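Local coordinates for extracellular solute-binding protein, family 1 (PDB 6FTH) that probably captures human milk oligosaccharides outside the cell and delivers them to an ABC transporter for uptake by an infant-gut bifidobacterium, at residues 222-228 against 328-334; 150-155 against 431-435; 236-242 against 446-450. All coordinates share one frame; numbering follows the deposited sequence.

Interaction 1 of 3, residues 222-228 against 328-334; sequences IVTGFNK and VWDGSSA
Thr224 and Phe226 both give a hydrogen to one carboxylate oxygen of Asp330, so an acidic side chain joins two loops of a family 1 solute-binding protein. The loops run nearly alongside each other, their end-to-end directions 7° apart, and Asp330 opens an Asx turn in which OD1 accepts from the backbone N of Ser332. OD2 faces the other loop. Thr224 OG1 reaches it at 2.7 Å on the anti side, somewhat out of the carboxylate plane, while the backbone N of Phe226 donates to its syn lone pair at 2.9 Å. This placement follows from Asp330 CG standing anti to its own backbone N (chi1 -175°), which carries the carboxylate across to the 222-228 loop. OD1 takes the Ser332 hydroxyl on its syn lone pair at 2.7 Å as well as the turn N-H, and Thr151 adds a further bond from outside. With both oxygens multiply bonded, rotation of the carboxylate is probably well restrained.

Having given its proton to Asp330, Ser332 OG accepts from the backbone N of Asn227 at 3.0 Å, inside the type I turn Gly225-Lys228. The Asn227 amide lies over Ser332 CB, and its OD1 is held by Gln153 NE2 and Gly152 N. Backbone pairing adds a nearly straight bond from Gly331 N to Thr224 O (2.8 Å, 169° at the hydrogen). At the N-terminal ends of the two segments, Val223 CG2 packs on Val328 CG2 at 3.7 Å, the two side chains crossing at about a right angle. At their C-terminal ends, Lys228 bends at its last torsion, and NZ donates to a water that also accepts from Ser333 N, each leg 2.9 Å long.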
loop_
_atom_site.group_PDB
_atom_site.type_symbol
_atom_site.label_atom_id
_atom_site.label_comp_id
_atom_site.label_asym_id
_atom_site.label_seq_id
_atom_site.Cartn_x
_atom_site.Cartn_y
_atom_site.Cartn_z
ATOM N N ILE A 222 12.564 1.767 14.467
ATOM C CA ILE A 222 11.131 2.078 14.428
ATOM C C ILE A 222 10.539 1.410 13.195
ATOM O O ILE A 222 10.972 1.679 12.066
ATOM C CB ILE A 222 10.874 3.592 14.431
ATOM C CG1 ILE A 222 11.253 4.191 15.796
ATOM C CG2 ILE A 222 9.398 3.910 14.101
ATOM C CD1 ILE A 222 11.192 5.718 15.842
ATOM N N VAL A 223 9.551 0.537 13.407
ATOM C CA VAL A 223 8.914 -0.194 12.308
ATOM C C VAL A 223 7.924 0.723 11.605
ATOM O O VAL A 223 6.966 1.207 12.219
ATOM C CB VAL A 223 8.190 -1.450 12.819
ATOM C CG1 VAL A 223 7.612 -2.228 11.639
ATOM C CG2 VAL A 223 9.104 -2.315 13.622
ATOM N N THR A 224 8.135 0.950 10.316
ATOM C CA THR A 224 7.166 1.706 9.524
ATOM C C THR A 224 6.097 0.786 8.933
ATOM O O THR A 224 6.237 -0.445 8.883
ATOM C CB THR A 224 7.835 2.511 8.395
ATOM O OG1 THR A 224 8.435 1.616 7.448
ATOM C CG2 THR A 224 8.929 3.437 8.913
ATOM N N GLY A 225 4.995 1.402 8.515
ATOM C CA GLY A 225 3.906 0.670 7.881
ATOM C C GLY A 225 3.259 1.510 6.803
ATOM O O GLY A 225 2.084 1.886 6.884
ATOM N N PHE A 226 4.033 1.791 5.772
ATOM C CA PHE A 226 3.654 2.826 4.824
ATOM C C PHE A 226 2.699 2.367 3.716
ATOM O O PHE A 226 2.317 3.198 2.882
ATOM C CB PHE A 226 4.894 3.534 4.251
ATOM C CG PHE A 226 5.653 4.403 5.249
ATOM C CD1 PHE A 226 5.087 4.860 6.429
ATOM C CD2 PHE A 226 6.964 4.769 4.984
ATOM C CE1 PHE A 226 5.813 5.662 7.306
ATOM C CE2 PHE A 226 7.691 5.539 5.858
ATOM C CZ PHE A 226 7.104 6.004 7.025
ATOM N N ASN A 227 2.274 1.100 3.671
ATOM C CA ASN A 227 1.235 0.743 2.702
ATOM C C ASN A 227 -0.087 1.421 3.061
ATOM O O ASN A 227 -0.837 1.843 2.171
ATOM C CB ASN A 227 1.001 -0.764 2.631
ATOM C CG ASN A 227 2.058 -1.542 1.836
ATOM O OD1 ASN A 227 3.198 -1.117 1.655
ATOM N ND2 ASN A 227 1.660 -2.741 1.395
ATOM N N LYS A 228 -0.406 1.510 4.353
ATOM C CA LYS A 228 -1.725 1.929 4.836
ATOM C C LYS A 228 -1.725 1.946 6.361
ATOM O O LYS A 228 -0.916 1.278 7.012
ATOM C CB LYS A 228 -2.844 1.006 4.337
ATOM C CG LYS A 228 -2.646 -0.481 4.626
ATOM C CD LYS A 228 -3.783 -1.327 4.031
ATOM C CE LYS A 228 -3.650 -2.821 4.340
ATOM N NZ LYS A 228 -2.557 -3.501 3.583
ATOM N N VAL A 328 15.052 -2.971 11.773
ATOM C CA VAL A 328 13.796 -3.563 11.319
ATOM C C VAL A 328 13.587 -3.195 9.859
ATOM O O VAL A 328 14.431 -2.537 9.254
ATOM C CB VAL A 328 12.607 -3.140 12.202
ATOM C CG1 VAL A 328 12.842 -3.664 13.629
ATOM C CG2 VAL A 328 12.388 -1.593 12.196
ATOM N N TRP A 329 12.470 -3.638 9.281
ATOM C CA TRP A 329 12.029 -3.162 7.983
ATOM C C TRP A 329 10.511 -3.007 8.052
ATOM O O TRP A 329 9.858 -3.525 8.958
ATOM C CB TRP A 329 12.517 -4.048 6.813
ATOM C CG TRP A 329 12.144 -3.472 5.494
ATOM C CD1 TRP A 329 11.260 -3.992 4.583
ATOM C CD2 TRP A 329 12.602 -2.231 4.949
ATOM N NE1 TRP A 329 11.135 -3.149 3.518
ATOM C CE2 TRP A 329 11.952 -2.062 3.710
ATOM C CE3 TRP A 329 13.474 -1.237 5.401
ATOM C CZ2 TRP A 329 12.154 -0.945 2.923
ATOM C CZ3 TRP A 329 13.669 -0.122 4.607
ATOM C CH2 TRP A 329 13.015 0.010 3.396
ATOM N N ASP A 330 9.971 -2.253 7.097
ATOM C CA ASP A 330 8.546 -1.937 7.045
ATOM C C ASP A 330 7.702 -3.191 7.214
ATOM O O ASP A 330 7.945 -4.210 6.570
ATOM C CB ASP A 330 8.266 -1.264 5.687
ATOM C CG ASP A 330 6.849 -0.781 5.540
ATOM O OD1 ASP A 330 5.965 -1.615 5.206
ATOM O OD2 ASP A 330 6.640 0.451 5.746
ATOM N N GLY A 331 6.671 -3.081 8.047
ATOM C CA GLY A 331 5.867 -4.222 8.412
ATOM C C GLY A 331 4.557 -4.356 7.673
ATOM O O GLY A 331 3.692 -5.127 8.107
ATOM N N SER A 332 4.367 -3.614 6.589
ATOM C CA SER A 332 3.106 -3.653 5.889
ATOM C C SER A 332 2.897 -4.989 5.174
ATOM O O SER A 332 3.792 -5.831 5.035
ATOM C CB SER A 332 3.063 -2.577 4.800
ATOM O OG SER A 332 3.328 -1.264 5.264
ATOM N N SER A 333 1.670 -5.128 4.678
ATOM C CA SER A 333 1.226 -6.224 3.842
ATOM C C SER A 333 0.518 -5.649 2.632
ATOM O O SER A 333 -0.321 -4.759 2.771
ATOM C CB SER A 333 0.250 -7.115 4.612
ATOM O OG SER A 333 -0.469 -7.968 3.719
ATOM N N ALA A 334 0.861 -6.159 1.455
ATOM C CA ALA A 334 0.210 -5.746 0.228
ATOM C C ALA A 334 -0.996 -6.611 -0.114
ATOM O O ALA A 334 -1.531 -6.499 -1.224
ATOM C CB ALA A 334 1.208 -5.805 -0.922
HETATM O O HOH W 1 -0.320 -3.150 5.440
HETATM O O HOH W 2 0.675 -0.782 6.159
HETATM O O HOH W 3 -2.856 -6.297 3.820
#

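Interaction 2 of 3, residues 150-155 against 431-435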
loop_
_atom_site.group_PDB
_atom_site.type_symbol
_atom_site.label_atom_id
_atom_site.label_comp_id
_atom_site.label_asym_id
_atom_site.label_seq_id
_atom_site.Cartn_x
_atom_site.Cartn_y
_atom_site.Cartn_z
ATOM N N GLY A 150 3.797 -9.808 1.933
ATOM C CA GLY A 150 4.884 -8.955 2.385
ATOM C C GLY A 150 4.612 -7.491 2.119
ATOM O O GLY A 150 3.552 -7.109 1.627
ATOM N N THR A 151 5.601 -6.658 2.455
ATOM C CA THR A 151 5.454 -5.223 2.289
ATOM C C THR A 151 5.578 -4.791 0.822
ATOM O O THR A 151 6.183 -5.464 -0.017
ATOM C CB THR A 151 6.401 -4.433 3.191
ATOM O OG1 THR A 151 6.172 -3.043 2.956
ATOM C CG2 THR A 151 7.851 -4.783 2.933
ATOM N N GLY A 152 4.996 -3.640 0.530
ATOM C CA GLY A 152 5.205 -2.981 -0.745
ATOM C C GLY A 152 6.442 -2.122 -0.820
ATOM O O GLY A 152 6.774 -1.590 -1.891
ATOM N N GLN A 153 7.151 -1.971 0.302
ATOM C CA GLN A 153 8.254 -1.038 0.433
ATOM C C GLN A 153 9.584 -1.788 0.368
ATOM O O GLN A 153 9.757 -2.802 1.053
ATOM C CB GLN A 153 8.155 -0.348 1.795
ATOM C CG GLN A 153 6.784 0.159 2.138
ATOM C CD GLN A 153 6.243 1.113 1.109
ATOM O OE1 GLN A 153 6.972 1.952 0.578
ATOM N NE2 GLN A 153 4.950 1.009 0.840
ATOM N N HIS A 154 10.527 -1.290 -0.447
ATOM C CA HIS A 154 11.836 -1.917 -0.597
ATOM C C HIS A 154 12.898 -0.867 -0.877
ATOM O O HIS A 154 12.598 0.223 -1.363
ATOM C CB HIS A 154 11.861 -2.945 -1.745
ATOM C CG HIS A 154 10.670 -3.812 -1.726
ATOM N ND1 HIS A 154 9.467 -3.419 -2.265
ATOM C CD2 HIS A 154 10.438 -4.995 -1.107
ATOM C CE1 HIS A 154 8.555 -4.339 -2.019
ATOM N NE2 HIS A 154 9.114 -5.297 -1.307
ATOM N N MET A 155 14.153 -1.217 -0.582
ATOM C CA MET A 155 15.310 -0.381 -0.867
ATOM C C MET A 155 16.171 -1.132 -1.871
ATOM O O MET A 155 16.625 -2.243 -1.589
ATOM C CB MET A 155 16.095 -0.123 0.420
ATOM C CG MET A 155 17.286 0.787 0.253
ATOM S SD MET A 155 18.083 1.039 1.853
ATOM C CE MET A 155 19.330 2.274 1.452
ATOM N N ALA A 431 11.225 -9.626 -4.389
ATOM C CA ALA A 431 11.706 -8.412 -3.742
ATOM C C ALA A 431 11.592 -8.489 -2.226
ATOM O O ALA A 431 12.326 -7.781 -1.527
ATOM C CB ALA A 431 10.938 -7.194 -4.237
ATOM N N ASN A 432 10.687 -9.311 -1.707
ATOM C CA ASN A 432 10.525 -9.395 -0.253
ATOM C C ASN A 432 11.451 -10.405 0.408
ATOM O O ASN A 432 11.619 -10.350 1.631
ATOM C CB ASN A 432 9.057 -9.653 0.095
ATOM C CG ASN A 432 8.257 -8.365 0.065
ATOM O OD1 ASN A 432 8.801 -7.290 0.358
ATOM N ND2 ASN A 432 6.974 -8.438 -0.315
ATOM N N LYS A 433 12.080 -11.302 -0.341
ATOM C CA LYS A 433 12.930 -12.303 0.295
ATOM C C LYS A 433 14.038 -11.689 1.140
ATOM O O LYS A 433 14.289 -12.208 2.244
ATOM C CB LYS A 433 13.482 -13.286 -0.748
ATOM C CG LYS A 433 12.432 -14.233 -1.265
ATOM C CD LYS A 433 12.992 -15.099 -2.389
ATOM C CE LYS A 433 11.943 -16.065 -2.940
ATOM N NZ LYS A 433 12.550 -17.033 -3.909
ATOM N N PRO A 434 14.728 -10.627 0.714
ATOM C CA PRO A 434 15.838 -10.104 1.525
ATOM C C PRO A 434 15.394 -9.461 2.839
ATOM O O PRO A 434 16.266 -9.158 3.664
ATOM C CB PRO A 434 16.507 -9.073 0.596
ATOM C CG PRO A 434 16.130 -9.496 -0.775
ATOM C CD PRO A 434 14.715 -10.014 -0.621
ATOM N N TYR A 435 14.092 -9.216 3.038
ATOM C CA TYR A 435 13.583 -8.537 4.227
ATOM C C TYR A 435 13.011 -9.481 5.272
ATOM O O TYR A 435 12.597 -9.010 6.336
ATOM C CB TYR A 435 12.527 -7.498 3.826
ATOM C CG TYR A 435 13.147 -6.479 2.930
ATOM C CD1 TYR A 435 13.977 -5.488 3.431
ATOM C CD2 TYR A 435 12.956 -6.551 1.568
ATOM C CE1 TYR A 435 14.607 -4.592 2.592
ATOM C CE2 TYR A 435 13.573 -5.651 0.725
ATOM C CZ TYR A 435 14.378 -4.667 1.235
ATOM O OH TYR A 435 15.019 -3.766 0.403
HETATM O O HOH W 4 5.114 -10.655 -0.568
#
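First torsions in the same well, chi1 -45° in His154 and -81° in Asn432, set CG of each residue anti to its carbonyl carbon, and the side chains meet roughly crosswise, with the imidazole and amide planes inclined to each other. His154 NE2 donates to Asn432 OD1 over 2.6 Å. The bond is short but bent, 139° at the hydrogen, and although the oxygen lies close to the imidazole plane, the donor sits well above the carbonyl plane of the amide and uses neither lone pair directly. The other branch of the amide, ND2, donates to Thr151 O at 3.1 Å with that acceptor almost exactly in the amide plane. ND2 also gives a hydrogen to a water that accepts from Gly150 N, so the amide reaches both ends of the Gly150-Thr151 pair.

The imidazole is packed as well as bonded. Ala431 CB stands over one face, a CH-pi contact 4.0 Å from the ring centroid, and Tyr435 CE2 meets the ring edge 3.7 Å from His154 CD2. Beyond it, Tyr435 OH accepts from the backbone N of Met155 at 2.9 Å, in strand 154-158 of the mixed sheet.

The contact thus joins helix 423-432 and the residues that follow it to that strand and the residues before it. Strand 292-297 lies against Met155, and Trp329 stacks on the Tyr435 ring.

The other ring nitrogen, His154 ND1, is hydrogen-bonded to Gly297 O. Since NE2 acts as donor to the Asn432 carbonyl while ND1 faces a second carbonyl oxygen, both ring nitrogens point at acceptors, which would be consistent with a doubly protonated, positively charged histidine in this buried setting.

Interaction 3 of 3, residues 236-242 against 446-450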
loop_
_atom_site.group_PDB
_atom_site.type_symbol
_atom_site.label_atom_id
_atom_site.label_comp_id
_atom_site.label_asym_id
_atom_site.label_seq_id
_atom_site.Cartn_x
_atom_site.Cartn_y
_atom_site.Cartn_z
ATOM N N TYR A 236 3.681 4.914 15.540
ATOM C CA TYR A 236 4.280 3.596 15.602
ATOM C C TYR A 236 3.980 2.994 16.959
ATOM O O TYR A 236 3.414 3.645 17.835
ATOM C CB TYR A 236 5.787 3.625 15.379
ATOM C CG TYR A 236 6.632 4.225 16.471
ATOM C CD1 TYR A 236 6.746 5.608 16.599
ATOM C CD2 TYR A 236 7.364 3.414 17.327
ATOM C CE1 TYR A 236 7.535 6.161 17.574
ATOM C CE2 TYR A 236 8.142 3.956 18.313
ATOM C CZ TYR A 236 8.242 5.335 18.426
ATOM O OH TYR A 236 9.033 5.929 19.386
ATOM N N ALA A 237 4.353 1.734 17.116
ATOM C CA ALA A 237 4.223 1.054 18.398
ATOM C C ALA A 237 5.507 0.303 18.703
ATOM O O ALA A 237 6.198 -0.175 17.801
ATOM C CB ALA A 237 3.053 0.071 18.425
ATOM N N LYS A 238 5.818 0.199 19.990
ATOM C CA LYS A 238 6.910 -0.651 20.436
ATOM C C LYS A 238 6.544 -1.168 21.816
ATOM O O LYS A 238 6.121 -0.387 22.668
ATOM C CB LYS A 238 8.217 0.152 20.510
ATOM C CG LYS A 238 9.420 -0.548 19.957
ATOM C CD LYS A 238 10.697 0.235 20.239
ATOM C CE LYS A 238 11.160 1.018 19.027
ATOM N NZ LYS A 238 12.557 1.493 19.252
ATOM N N ASN A 239 6.668 -2.478 22.020
ATOM C CA ASN A 239 6.365 -3.074 23.323
ATOM C C ASN A 239 4.943 -2.759 23.767
ATOM O O ASN A 239 4.675 -2.611 24.961
ATOM C CB ASN A 239 7.336 -2.585 24.401
ATOM C CG ASN A 239 8.764 -2.644 23.968
ATOM O OD1 ASN A 239 9.456 -1.613 23.889
ATOM N ND2 ASN A 239 9.213 -3.827 23.668
ATOM N N GLY A 240 4.005 -2.656 22.828
ATOM C CA GLY A 240 2.604 -2.394 23.136
ATOM C C GLY A 240 2.275 -0.953 23.465
ATOM O O GLY A 240 1.149 -0.671 23.900
ATOM N N VAL A 241 3.223 -0.042 23.253
ATOM C CA VAL A 241 3.077 1.377 23.566
ATOM C C VAL A 241 3.092 2.139 22.251
ATOM O O VAL A 241 4.050 2.026 21.470
ATOM C CB VAL A 241 4.195 1.866 24.498
ATOM C CG1 VAL A 241 4.014 3.329 24.857
ATOM C CG2 VAL A 241 4.281 0.989 25.763
ATOM N N VAL A 242 2.047 2.925 22.012
ATOM C CA VAL A 242 1.948 3.745 20.811
ATOM C C VAL A 242 2.626 5.082 21.053
ATOM O O VAL A 242 2.437 5.712 22.111
ATOM C CB VAL A 242 0.474 3.932 20.427
ATOM C CG1 VAL A 242 0.368 4.977 19.323
ATOM C CG2 VAL A 242 -0.132 2.597 19.968
ATOM N N LYS A 446 2.944 -6.236 18.910
ATOM C CA LYS A 446 3.449 -5.349 19.952
ATOM C C LYS A 446 4.306 -4.212 19.406
ATOM O O LYS A 446 4.408 -3.165 20.058
ATOM C CB LYS A 446 4.218 -6.140 21.017
ATOM C CG LYS A 446 3.299 -7.173 21.678
ATOM C CD LYS A 446 3.803 -7.666 23.015
ATOM C CE LYS A 446 4.924 -8.628 22.839
ATOM N NZ LYS A 446 5.550 -8.878 24.193
ATOM N N ASP A 447 4.879 -4.365 18.195
ATOM C CA ASP A 447 5.816 -3.395 17.637
ATOM C C ASP A 447 5.304 -2.795 16.326
ATOM O O ASP A 447 6.098 -2.267 15.535
ATOM C CB ASP A 447 7.198 -4.026 17.414
ATOM C CG ASP A 447 7.788 -4.644 18.663
ATOM O OD1 ASP A 447 7.586 -4.092 19.755
ATOM O OD2 ASP A 447 8.494 -5.670 18.542
ATOM N N TYR A 448 4.002 -2.884 16.091
ATOM C CA TYR A 448 3.377 -2.445 14.848
ATOM C C TYR A 448 1.907 -2.244 15.158
ATOM O O TYR A 448 1.280 -3.136 15.742
ATOM C CB TYR A 448 3.540 -3.545 13.776
ATOM C CG TYR A 448 2.982 -3.217 12.407
ATOM C CD1 TYR A 448 3.755 -2.561 11.482
ATOM C CD2 TYR A 448 1.693 -3.601 12.039
ATOM C CE1 TYR A 448 3.253 -2.263 10.220
ATOM C CE2 TYR A 448 1.201 -3.329 10.776
ATOM C CZ TYR A 448 1.994 -2.651 9.896
ATOM O OH TYR A 448 1.485 -2.348 8.646
ATOM N N ILE A 449 1.352 -1.090 14.800
ATOM C CA ILE A 449 -0.081 -0.858 14.951
ATOM C C ILE A 449 -0.804 -1.641 13.864
ATOM O O ILE A 449 -0.657 -1.302 12.683
ATOM C CB ILE A 449 -0.406 0.636 14.858
ATOM C CG1 ILE A 449 0.353 1.418 15.943
ATOM C CG2 ILE A 449 -1.909 0.835 14.941
ATOM C CD1 ILE A 449 0.361 2.911 15.670
ATOM N N PRO A 450 -1.542 -2.703 14.190
ATOM C CA PRO A 450 -2.120 -3.534 13.124
ATOM C C PRO A 450 -3.055 -2.764 12.208
ATOM O O PRO A 450 -3.723 -1.790 12.600
ATOM C CB PRO A 450 -2.851 -4.650 13.887
ATOM C CG PRO A 450 -2.080 -4.776 15.159
ATOM C CD PRO A 450 -1.730 -3.333 15.510
HETATM O O HOH W 5 5.592 0.378 14.524
HETATM O O HOH W 6 7.702 -6.138 21.768
#
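The backbones of 236-242 and 446-450 come within 4.1 Å of each other at Lys238 CA and Asp447 CA, and Gly240 N donates to Lys446 O at 2.8 Å. Asp447 supplies the side-chain grip. Its CG lies anti to the carbonyl carbon (chi1 -56°), which places the carboxylate beside the backbone of Lys238 and Asn239, and OD1 is the oxygen that meets the backbone N of Asn239, at 2.9 Å, nearly along the C-O axis and almost straight at the hydrogen (176°). A water donates to the same oxygen, while OD2 is taken up by the backbone N of Asp443.

Strands 235-238 and 241-244 form a two-stranded hairpin closed by a type I' turn, Lys238-Val241, and it is this turn that the loop leading into helix 457-484 clasps. Gly240 takes a positive phi of 78°, a conformation that glycine favours; its carbonyl is bonded to Lys519 and Gln511.

Deeper in, the contact becomes apolar. Ile449 CG1 touches Ala237 CB at 3.9 Å, and Ile449 CD1 lies 4.2 Å from Val242 CG1. Val242 in turn packs on Trp510 and Tyr514 of helix 503-518.

Interaction 1 lies between the other two and touches both, its centre about 10 Å from that of interaction 2 and about 12 Å from that of interaction 3. Toward interaction 2 the link is polar: Thr151 OG1 is 2.7 Å from Asp330 OD1, and Trp329 NE1 is 2.8 Å from Gln153 O, both probable hydrogen bonds. Toward interaction 3 it is packing, with Val223 CB 3.5 Å from Asp447 O and Tyr448 OH 3.5 Å from Ser332 CA. Interactions 2 and 3 do not touch; their nearest atoms are about 7 Å apart. Along the sequence, interaction 1 is nested within the loop that interaction 2 closes, whereas interaction 3 alternates with both.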